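Side-chain contacts in 2-dehydropantoate 2-reductase (Enterococcus faecium, PDB 3WFI), which acts as an NAD-dependent D-mandelate dehydrogenase of the ketopantoate reductase family, interconverting D-mandelate and its 2-keto acid: residues N105-E110 with N278-R283; T220-F225 with L236-V241. All coordinates share one frame; numbering follows the deposited sequence.

Contact 1. Residues N105-E110 with N278-R283; sequences NGIGHE and NGAISR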
# COMPACT_ATOMS: atom_id res chain seq x y z
N ASN B 105 -7.23 23.26 9.81
CA ASN B 105 -8.18 22.17 9.66
C ASN B 105 -7.42 20.88 9.36
O ASN B 105 -7.24 20.51 8.20
CB ASN B 105 -9.20 22.50 8.56
CG ASN B 105 -9.96 23.80 8.84
OD1 ASN B 105 -9.94 24.32 9.96
ND2 ASN B 105 -10.64 24.32 7.82
N GLY B 106 -6.97 20.22 10.43
CA GLY B 106 -6.27 18.93 10.31
C GLY B 106 -6.21 18.15 11.61
O GLY B 106 -6.43 18.70 12.68
N ILE B 107 -5.90 16.86 11.50
CA ILE B 107 -5.82 15.95 12.64
C ILE B 107 -4.38 15.74 13.12
O ILE B 107 -3.46 15.65 12.33
CB ILE B 107 -6.48 14.59 12.30
CG1 ILE B 107 -6.87 13.84 13.57
CG2 ILE B 107 -5.62 13.71 11.38
CD1 ILE B 107 -8.17 14.37 14.14
N GLY B 108 -4.20 15.69 14.43
CA GLY B 108 -2.89 15.41 15.01
C GLY B 108 -2.02 16.62 15.30
O GLY B 108 -0.93 16.46 15.84
N HIS B 109 -2.49 17.83 14.98
CA HIS B 109 -1.72 19.04 15.27
C HIS B 109 -1.52 19.21 16.76
O HIS B 109 -0.47 19.66 17.20
CB HIS B 109 -2.38 20.29 14.71
CG HIS B 109 -2.52 20.28 13.23
ND1 HIS B 109 -3.57 20.90 12.59
CD2 HIS B 109 -1.78 19.69 12.26
CE1 HIS B 109 -3.45 20.73 11.29
NE2 HIS B 109 -2.37 19.99 11.06
N GLU B 110 -2.54 18.84 17.54
CA GLU B 110 -2.49 18.90 19.00
C GLU B 110 -1.27 18.17 19.58
O GLU B 110 -0.73 18.59 20.60
CB GLU B 110 -3.81 18.40 19.63
CG GLU B 110 -4.15 16.90 19.58
CD GLU B 110 -4.65 16.42 18.23
OE1 GLU B 110 -4.72 17.22 17.28
OE2 GLU B 110 -4.97 15.22 18.09
N ASN B 278 -2.40 10.38 7.31
CA ASN B 278 -2.26 8.99 7.76
C ASN B 278 -1.12 8.83 8.77
O ASN B 278 -1.20 8.00 9.67
CB ASN B 278 -2.10 8.05 6.56
CG ASN B 278 -3.31 8.07 5.65
OD1 ASN B 278 -4.20 7.22 5.77
ND2 ASN B 278 -3.40 9.07 4.78
N GLY B 279 -0.05 9.60 8.59
CA GLY B 279 1.11 9.55 9.49
C GLY B 279 0.77 9.93 10.91
O GLY B 279 1.32 9.38 11.87
N ALA B 280 -0.17 10.87 11.06
CA ALA B 280 -0.59 11.33 12.38
C ALA B 280 -1.31 10.21 13.09
O ALA B 280 -1.12 9.99 14.28
CB ALA B 280 -1.49 12.56 12.23
N ILE B 281 -2.13 9.46 12.34
CA ILE B 281 -2.81 8.28 12.88
C ILE B 281 -1.80 7.18 13.23
O ILE B 281 -1.94 6.52 14.28
CB ILE B 281 -3.90 7.78 11.92
CG1 ILE B 281 -4.99 8.85 11.73
CG2 ILE B 281 -4.51 6.47 12.39
CD1 ILE B 281 -5.57 9.41 13.01
N SER B 282 -0.79 6.98 12.39
CA SER B 282 0.28 6.02 12.70
C SER B 282 0.99 6.38 14.00
O SER B 282 1.22 5.52 14.84
CB SER B 282 1.30 5.94 11.57
OG SER B 282 0.69 5.42 10.38
N ARG B 283 1.33 7.65 14.17
CA ARG B 283 2.01 8.12 15.38
C ARG B 283 1.18 7.91 16.66
O ARG B 283 1.68 7.38 17.65
CB ARG B 283 2.44 9.58 15.23
CG ARG B 283 3.69 9.71 14.38
CD ARG B 283 4.29 11.11 14.42
NE ARG B 283 3.37 12.16 13.96
CZ ARG B 283 3.04 12.40 12.70
NH1 ARG B 283 3.52 11.65 11.70
NH2 ARG B 283 2.22 13.41 12.42
O HOH W 1 0.95 14.80 14.30

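Contact 2. Residues T220-F225 with L236-V241; sequences TIVNEF and LDVPEV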
# COMPACT_ATOMS: atom_id res chain seq x y z
N THR B 220 -11.26 -0.15 5.98
CA THR B 220 -10.15 -0.54 6.84
C THR B 220 -9.46 0.70 7.41
O THR B 220 -9.15 0.75 8.61
CB THR B 220 -9.14 -1.43 6.09
OG1 THR B 220 -9.81 -2.58 5.57
CG2 THR B 220 -8.03 -1.90 7.00
N ILE B 221 -9.20 1.68 6.55
CA ILE B 221 -8.53 2.91 7.00
C ILE B 221 -9.38 3.67 8.01
O ILE B 221 -8.88 4.11 9.05
CB ILE B 221 -8.13 3.81 5.81
CG1 ILE B 221 -7.01 3.16 5.02
CG2 ILE B 221 -7.68 5.19 6.30
CD1 ILE B 221 -6.88 3.68 3.59
N VAL B 222 -10.67 3.81 7.72
CA VAL B 222 -11.56 4.55 8.62
C VAL B 222 -11.61 3.88 10.00
O VAL B 222 -11.65 4.55 11.03
CB VAL B 222 -12.97 4.71 8.03
CG1 VAL B 222 -13.94 5.25 9.06
CG2 VAL B 222 -12.94 5.63 6.82
N ASN B 223 -11.58 2.55 10.02
CA ASN B 223 -11.56 1.84 11.30
C ASN B 223 -10.32 2.11 12.11
O ASN B 223 -10.38 2.18 13.33
CB ASN B 223 -11.79 0.35 11.11
CG ASN B 223 -13.25 0.00 11.17
OD1 ASN B 223 -13.83 -0.03 12.25
ND2 ASN B 223 -13.84 -0.26 10.03
N GLU B 224 -9.19 2.28 11.44
CA GLU B 224 -7.96 2.65 12.12
C GLU B 224 -8.08 4.06 12.73
O GLU B 224 -7.77 4.26 13.91
CB GLU B 224 -6.75 2.57 11.17
CG GLU B 224 -6.45 1.16 10.70
CD GLU B 224 -5.20 1.04 9.85
OE1 GLU B 224 -4.54 2.07 9.59
OE2 GLU B 224 -4.90 -0.09 9.40
N PHE B 225 -8.53 5.02 11.94
CA PHE B 225 -8.83 6.38 12.45
C PHE B 225 -9.75 6.32 13.68
O PHE B 225 -9.52 7.00 14.69
CB PHE B 225 -9.49 7.24 11.36
CG PHE B 225 -8.52 7.92 10.42
CD1 PHE B 225 -7.79 7.19 9.49
CD2 PHE B 225 -8.37 9.32 10.44
CE1 PHE B 225 -6.92 7.83 8.60
CE2 PHE B 225 -7.51 9.95 9.56
CZ PHE B 225 -6.79 9.21 8.64
N LEU B 236 -16.51 7.82 16.63
CA LEU B 236 -17.00 8.02 15.26
C LEU B 236 -18.09 7.03 14.90
O LEU B 236 -18.03 5.87 15.26
CB LEU B 236 -15.86 7.89 14.24
CG LEU B 236 -14.71 8.91 14.36
CD1 LEU B 236 -13.65 8.62 13.31
CD2 LEU B 236 -15.24 10.32 14.22
N ASP B 237 -19.10 7.51 14.19
CA ASP B 237 -20.08 6.64 13.53
C ASP B 237 -19.41 6.09 12.28
O ASP B 237 -19.45 6.71 11.22
CB ASP B 237 -21.34 7.46 13.20
CG ASP B 237 -22.46 6.63 12.58
OD1 ASP B 237 -22.21 5.58 11.96
OD2 ASP B 237 -23.61 7.05 12.71
N VAL B 238 -18.78 4.92 12.40
CA VAL B 238 -17.95 4.39 11.32
C VAL B 238 -18.71 4.20 10.00
O VAL B 238 -18.26 4.67 8.95
CB VAL B 238 -17.17 3.13 11.75
CG1 VAL B 238 -16.52 2.45 10.55
CG2 VAL B 238 -16.13 3.52 12.79
N PRO B 239 -19.90 3.56 10.04
CA PRO B 239 -20.64 3.45 8.78
C PRO B 239 -20.91 4.80 8.11
O PRO B 239 -20.73 4.93 6.89
CB PRO B 239 -21.95 2.75 9.20
CG PRO B 239 -21.61 2.02 10.45
CD PRO B 239 -20.56 2.84 11.15
N GLU B 240 -21.33 5.80 8.89
CA GLU B 240 -21.59 7.12 8.31
C GLU B 240 -20.32 7.71 7.74
O GLU B 240 -20.31 8.21 6.61
CB GLU B 240 -22.20 8.07 9.33
CG GLU B 240 -22.79 9.34 8.73
CD GLU B 240 -21.75 10.38 8.28
OE1 GLU B 240 -20.71 10.57 8.97
OE2 GLU B 240 -21.98 11.02 7.24
N VAL B 241 -19.23 7.64 8.50
CA VAL B 241 -17.97 8.20 8.03
C VAL B 241 -17.50 7.53 6.74
O VAL B 241 -17.07 8.21 5.80
CB VAL B 241 -16.89 8.20 9.12
CG1 VAL B 241 -15.53 8.61 8.55
CG2 VAL B 241 -17.29 9.13 10.24

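Contact 1. Residues N105-E110 with N278-R283
Ile-107 and Gly-108 meet Ala-280 where the nucleotide-binding Rossmann domain faces the helical C-terminal domain. The segment starts at Asn-105, an NAD(+)-binding residue. Ile-107 turns toward helix 278-288. Ile-107 CG2 lies 4.4 Å from Ala-280 CB. Ile-107 O is nearer, 3.7 Å from Ala-280 CB. Ile-107 also packs on Ile-184, Tyr-185 and Ala-188 of helix 180-191. Gly-108 has a positive phi (90°) and carries no CB. Gly-108 CA can therefore sit 4.2 Å from Ala-280 CB. Gly-108 O accepts a hydrogen bond from a water at 2.9 Å. The same water accepts one from Arg-283 NH2 at 2.7 Å. The water sits at the edge of the guanidinium, in its plane. The arginine chain turns about CG-CD (chi3 -59°), which brings the guanidinium back over its own helix. One face lies over Gly-279 O and Ala-280 CA, and NH2 also bonds to Asp-275 O. Glu-110 OE1 takes a weak bond from Gly-108 N, while OE2 forms a salt bridge with Lys-284. The direct contact is small: the Ala-280 methyl against a carbonyl and a methyl of Ile-107 and Gly-108 CA, with no hydrogen bond between the segments. The polar link runs through one water.

Contact 2. Residues T220-F225 with L236-V241
Val-222 packs against Val-238 and Val-241 in the all-helical C-terminal domain, between two consecutive helices, 214-231 and 238-246, joined by a short loop. One methyl of each valine does the work. All three CG1 atoms stand anti to their backbone N (chi1 170° to 172°), which directs them into the interface. Val-222 and Val-238 lie alongside one another and point opposite ways, with Val-222 CG1 4.1 Å from Val-238 CG1. Val-241, one turn further on, lies obliquely across Val-222. Val-222 CG1 is 3.8 Å from Val-241 CG1, the closer of the two pairs. Val-222 CG1 is therefore shared between two partners on successive turns.

Asn-223 stands at about a right angle to Val-238. Val-238 CG1 is 3.8 Å from Asn-223 ND2 and 4.0 Å from Asn-223 OD1. The methyl lies above one face of the amide, displaced beyond its OD1/ND2 end, and makes no polar bond. The amide instead turns back to its own helix, where ND2 bonds to Ala-219 O.

Helix 180-191 borders the packing: its Cys-189 touches Val-241 and Phe-225, and its Tyr-182 touches Leu-236. Arg-186 of the same helix holds Glu-240 in a salt bridge. Asp-237 is the N-cap of helix 238-246. Asp-237 OD1 accepts from Glu-240 N at 3.2 Å, nearly straight (166°), with the N-H coming from well above the carboxylate plane.

From the N terminus, the chain first builds the Rossmann domain, and 105-110 follows its strand 98-102. It then runs through the remaining strands and helices of that domain into the helical C-terminal domain. There contact 2 closes a short loop, with ten residues between its segments, and joins two successive helices. Contact 1 closes only later, when 278-283 returns to 105-110 across 167 residues. The small loop lies wholly within the large one, and the two do not cross. Contact 1 ties the two domains together, while contact 2 stays within the second. They touch directly: Phe-225 CE2 lies 3.5 Å from Ile-281 CG1, which packs helix 214-231 on helix 278-288.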